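Local structure of intimin adherence protein (3NCX) at residues T68-T80 against V87-K99. The protein is an outer-membrane adhesin of enterohaemorrhagic Escherichia coli that probably attaches the bacterium to host cells by binding the translocated receptor Tir. The protein carries 1 engineered substitution. Sequence-based numbering, arbitrary orientation.
Sequences TLNGKGSVVIKAT and VSYTIKAPSYMIK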
loop_
_atom_site.group_PDB
_atom_site.type_symbol
_atom_site.label_atom_id
_atom_site.label_comp_id
_atom_site.label_asym_id
_atom_site.label_seq_id
_atom_site.Cartn_x
_atom_site.Cartn_y
_atom_site.Cartn_z
ATOM N N THR A 68 -0.930 -1.498 8.457
ATOM C CA THR A 68 -1.532 -1.921 7.201
ATOM C C THR A 68 -2.530 -0.883 6.697
ATOM O O THR A 68 -3.470 -0.517 7.402
ATOM C CB THR A 68 -2.232 -3.287 7.344
ATOM O OG1 THR A 68 -1.264 -4.290 7.676
ATOM C CG2 THR A 68 -2.923 -3.670 6.044
ATOM N N LEU A 69 -2.313 -0.402 5.477
ATOM C CA LEU A 69 -3.220 0.561 4.863
ATOM C C LEU A 69 -4.489 -0.137 4.390
ATOM O O LEU A 69 -4.430 -1.196 3.767
ATOM C CB LEU A 69 -2.535 1.275 3.698
ATOM C CG LEU A 69 -1.364 2.180 4.088
ATOM C CD1 LEU A 69 -0.593 2.644 2.861
ATOM C CD2 LEU A 69 -1.861 3.367 4.899
ATOM N N ASN A 70 -5.638 0.457 4.693
ATOM C CA ASN A 70 -6.916 -0.166 4.377
ATOM C C ASN A 70 -7.811 0.709 3.505
ATOM O O ASN A 70 -8.642 0.202 2.752
ATOM C CB ASN A 70 -7.654 -0.550 5.662
ATOM C CG ASN A 70 -6.877 -1.542 6.510
ATOM O OD1 ASN A 70 -6.218 -2.443 5.989
ATOM N ND2 ASN A 70 -6.952 -1.378 7.826
ATOM N N GLY A 71 -7.639 2.022 3.608
ATOM C CA GLY A 71 -8.488 2.944 2.879
ATOM C C GLY A 71 -7.855 4.294 2.607
ATOM O O GLY A 71 -7.006 4.761 3.365
ATOM N N LYS A 72 -8.282 4.920 1.516
ATOM C CA LYS A 72 -7.787 6.232 1.127
ATOM C C LYS A 72 -8.238 7.290 2.129
ATOM O O LYS A 72 -9.435 7.510 2.314
ATOM C CB LYS A 72 -8.296 6.584 -0.271
ATOM C CG LYS A 72 -7.657 7.815 -0.899
ATOM C CD LYS A 72 -8.391 8.204 -2.176
ATOM C CE LYS A 72 -7.562 9.131 -3.047
ATOM N NZ LYS A 72 -7.222 10.400 -2.356
ATOM N N GLY A 73 -7.277 7.942 2.776
ATOM C CA GLY A 73 -7.582 8.992 3.731
ATOM C C GLY A 73 -6.464 9.251 4.723
ATOM O O GLY A 73 -5.447 8.557 4.722
ATOM N N SER A 74 -6.656 10.256 5.573
ATOM C CA SER A 74 -5.671 10.607 6.589
ATOM C C SER A 74 -6.096 10.082 7.955
ATOM O O SER A 74 -7.262 10.192 8.335
ATOM C CB SER A 74 -5.486 12.125 6.656
ATOM O OG SER A 74 -5.225 12.671 5.376
ATOM N N VAL A 75 -5.147 9.517 8.695
ATOM C CA VAL A 75 -5.442 8.957 10.007
ATOM C C VAL A 75 -4.276 9.150 10.972
ATOM O O VAL A 75 -3.123 9.260 10.555
ATOM C CB VAL A 75 -5.779 7.455 9.911
ATOM C CG1 VAL A 75 -4.552 6.667 9.478
ATOM C CG2 VAL A 75 -6.309 6.937 11.241
ATOM N N VAL A 76 -4.585 9.192 12.265
ATOM C CA VAL A 76 -3.564 9.351 13.292
ATOM C C VAL A 76 -3.250 8.026 13.977
ATOM O O VAL A 76 -4.155 7.283 14.361
ATOM C CB VAL A 76 -3.985 10.380 14.358
ATOM C CG1 VAL A 76 -3.085 10.281 15.583
ATOM C CG2 VAL A 76 -3.960 11.786 13.778
ATOM N N ILE A 77 -1.960 7.740 14.125
ATOM C CA ILE A 77 -1.507 6.549 14.829
ATOM C C ILE A 77 -0.780 6.947 16.106
ATOM O O ILE A 77 0.096 7.809 16.085
ATOM C CB ILE A 77 -0.566 5.706 13.956
ATOM C CG1 ILE A 77 -1.278 5.292 12.667
ATOM C CG2 ILE A 77 -0.067 4.488 14.725
ATOM C CD1 ILE A 77 -0.402 4.526 11.705
ATOM N N LYS A 78 -1.152 6.319 17.217
ATOM C CA LYS A 78 -0.557 6.652 18.507
ATOM C C LYS A 78 0.261 5.505 19.093
ATOM O O LYS A 78 -0.161 4.349 19.075
ATOM C CB LYS A 78 -1.637 7.088 19.501
ATOM C CG LYS A 78 -2.243 8.451 19.206
ATOM C CD LYS A 78 -3.236 8.860 20.283
ATOM C CE LYS A 78 -3.785 10.252 20.023
ATOM N NZ LYS A 78 -4.859 10.621 20.983
ATOM N N ALA A 79 1.437 5.842 19.611
ATOM C CA ALA A 79 2.283 4.873 20.292
ATOM C C ALA A 79 2.369 5.221 21.774
ATOM O O ALA A 79 2.664 6.360 22.137
ATOM C CB ALA A 79 3.669 4.846 19.672
ATOM N N THR A 80 2.105 4.239 22.629
ATOM C CA THR A 80 2.140 4.450 24.070
ATOM C C THR A 80 3.200 3.582 24.735
ATOM O O THR A 80 3.095 2.356 24.751
ATOM C CB THR A 80 0.772 4.171 24.720
ATOM O OG1 THR A 80 -0.170 5.166 24.300
ATOM C CG2 THR A 80 0.884 4.204 26.234
ATOM N N VAL A 87 2.513 9.404 21.985
ATOM C CA VAL A 87 2.938 10.259 20.887
ATOM C C VAL A 87 2.149 9.946 19.619
ATOM O O VAL A 87 1.836 8.788 19.343
ATOM C CB VAL A 87 4.452 10.109 20.626
ATOM C CG1 VAL A 87 4.763 10.226 19.146
ATOM C CG2 VAL A 87 5.235 11.136 21.434
ATOM N N SER A 88 1.824 10.985 18.855
ATOM C CA SER A 88 1.037 10.825 17.636
ATOM C C SER A 88 1.890 10.866 16.371
ATOM O O SER A 88 2.834 11.649 16.269
ATOM C CB SER A 88 -0.050 11.900 17.554
ATOM O OG SER A 88 -1.001 11.753 18.592
ATOM N N TYR A 89 1.543 10.009 15.415
ATOM C CA TYR A 89 2.133 10.033 14.081
ATOM C C TYR A 89 1.012 10.051 13.046
ATOM O O TYR A 89 0.214 9.120 12.977
ATOM C CB TYR A 89 3.035 8.816 13.858
ATOM C CG TYR A 89 3.443 8.621 12.415
ATOM C CD1 TYR A 89 2.685 7.830 11.561
ATOM C CD2 TYR A 89 4.581 9.231 11.903
ATOM C CE1 TYR A 89 3.049 7.652 10.240
ATOM C CE2 TYR A 89 4.954 9.058 10.581
ATOM C CZ TYR A 89 4.183 8.267 9.754
ATOM O OH TYR A 89 4.546 8.090 8.437
ATOM N N THR A 90 0.952 11.109 12.244
ATOM C CA THR A 90 -0.161 11.290 11.315
ATOM C C THR A 90 0.105 10.739 9.914
ATOM O O THR A 90 1.194 10.903 9.362
ATOM C CB THR A 90 -0.570 12.770 11.205
ATOM O OG1 THR A 90 0.554 13.547 10.777
ATOM C CG2 THR A 90 -1.052 13.287 12.548
ATOM N N ILE A 91 -0.906 10.086 9.350
ATOM C CA ILE A 91 -0.830 9.562 7.995
ATOM C C ILE A 91 -1.539 10.503 7.031
ATOM O O ILE A 91 -2.760 10.640 7.077
ATOM C CB ILE A 91 -1.498 8.177 7.883
ATOM C CG1 ILE A 91 -0.932 7.210 8.924
ATOM C CG2 ILE A 91 -1.310 7.614 6.484
ATOM C CD1 ILE A 91 0.425 6.656 8.566
ATOM N N LYS A 92 -0.775 11.155 6.164
ATOM C CA LYS A 92 -1.362 12.012 5.141
ATOM C C LYS A 92 -2.007 11.167 4.048
ATOM O O LYS A 92 -1.422 10.187 3.586
ATOM C CB LYS A 92 -0.306 12.947 4.545
ATOM C CG LYS A 92 0.065 14.110 5.451
ATOM C CD LYS A 92 -1.083 15.106 5.553
ATOM C CE LYS A 92 -0.824 16.149 6.627
ATOM N NZ LYS A 92 -0.811 15.539 7.986
ATOM N N ALA A 93 -3.218 11.542 3.649
ATOM C CA ALA A 93 -3.922 10.835 2.585
ATOM C C ALA A 93 -3.112 10.890 1.295
ATOM O O ALA A 93 -2.468 11.898 1.004
ATOM C CB ALA A 93 -5.301 11.427 2.372
ATOM N N PRO A 94 -3.144 9.802 0.516
ATOM C CA PRO A 94 -2.363 9.697 -0.718
ATOM C C PRO A 94 -2.984 10.483 -1.865
ATOM O O PRO A 94 -4.168 10.814 -1.814
ATOM C CB PRO A 94 -2.426 8.202 -1.030
ATOM C CG PRO A 94 -3.742 7.781 -0.490
ATOM C CD PRO A 94 -3.936 8.585 0.770
ATOM N N SER A 95 -2.185 10.782 -2.885
ATOM C CA SER A 95 -2.715 11.363 -4.109
ATOM C C SER A 95 -3.655 10.353 -4.751
ATOM O O SER A 95 -4.718 10.709 -5.257
ATOM C CB SER A 95 -1.584 11.728 -5.073
ATOM O OG SER A 95 -0.793 10.597 -5.388
ATOM N N TYR A 96 -3.255 9.085 -4.721
ATOM C CA TYR A 96 -4.119 7.995 -5.160
ATOM C C TYR A 96 -3.721 6.676 -4.508
ATOM O O TYR A 96 -2.585 6.508 -4.062
ATOM C CB TYR A 96 -4.114 7.858 -6.688
ATOM C CG TYR A 96 -2.818 7.344 -7.281
ATOM C CD1 TYR A 96 -2.491 5.994 -7.226
ATOM C CD2 TYR A 96 -1.935 8.206 -7.919
ATOM C CE1 TYR A 96 -1.311 5.520 -7.777
ATOM C CE2 TYR A 96 -0.756 7.740 -8.474
ATOM C CZ TYR A 96 -0.449 6.397 -8.400
ATOM O OH TYR A 96 0.725 5.934 -8.951
ATOM N N MET A 97 -4.666 5.744 -4.450
ATOM C CA MET A 97 -4.402 4.420 -3.907
ATOM C C MET A 97 -4.892 3.347 -4.870
ATOM O O MET A 97 -5.954 3.484 -5.476
ATOM C CB MET A 97 -5.072 4.249 -2.544
ATOM C CG MET A 97 -4.798 2.906 -1.895
ATOM S SD MET A 97 -5.855 2.601 -0.473
ATOM C CE MET A 97 -7.471 2.624 -1.245
ATOM N N ILE A 98 -4.112 2.280 -5.004
ATOM C CA ILE A 98 -4.442 1.201 -5.928
ATOM C C ILE A 98 -5.173 0.055 -5.232
ATOM O O ILE A 98 -4.732 -0.440 -4.192
ATOM C CB ILE A 98 -3.179 0.673 -6.645
ATOM C CG1 ILE A 98 -3.159 1.145 -8.099
ATOM C CG2 ILE A 98 -3.105 -0.841 -6.585
ATOM C CD1 ILE A 98 -3.131 2.645 -8.250
ATOM N N LYS A 99 -6.302 -0.350 -5.806
ATOM C CA LYS A 99 -7.075 -1.469 -5.284
ATOM C C LYS A 99 -7.036 -2.632 -6.264
ATOM O O LYS A 99 -7.007 -2.434 -7.477
ATOM C CB LYS A 99 -8.531 -1.067 -5.040
ATOM C CG LYS A 99 -8.740 -0.040 -3.943
ATOM C CD LYS A 99 -10.226 0.174 -3.687
ATOM C CE LYS A 99 -10.463 1.273 -2.663
ATOM N NZ LYS A 99 -11.916 1.495 -2.408
HETATM O O HOH W 1 -6.649 12.619 -4.214
#
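V87 opens the pairing by exchanging two backbone hydrogen bonds with A79, whose small methyl shares the inward face of this antiparallel hairpin, in which strand 86-91 is the outermost strand of a three-stranded sheet of the Ig-like domain. On the outer face S88 lies beside K78: its OG is 3.5 Å from CE of the extended lysine, a contact with the aliphatic chain. Y89 N donates to I77 O at 2.7 Å, and I77 N returns a bond to Y89 O, while the tyrosine ring packs inward on L40. T90 turns CG2 outward to meet V76 CG2 at 3.5 Å; beta-branched residues suit such extended backbone. I91 carries the apolar centre. Its N reaches V75 O at 2.7 Å, and its CG1 lies alongside V75 CG1 at 3.7 Å. The turn about CB-CG1 (chi2 -77°) carries CD1 to within 3.9 Å of I77 CD1, with W32 and F38 completing the greasy surroundings.

Beyond the strands, A93 N donates to S74 OG at 2.9 Å, a bent bond (138°) in which a serine hydroxyl continues the pairing where the backbone pattern stops. The A93 methyl fits against G73, whose backbone angles only glycine takes readily. P94 offers its ring to K72 CG and its carbonyl to K72 NZ; the lysine's bent end also reaches S95 O through a water. The M97 chain turns at its thioether (chi3 62°), bringing CE to 3.7 Å from K72 N; W32 also packs on this side chain.

The chemistry thus shifts from regular backbone bonding over an apolar inner face to side-chain bonds from the loop before strand 75-81 that hold the chain running on to strand 97-103, which belongs to a different sheet.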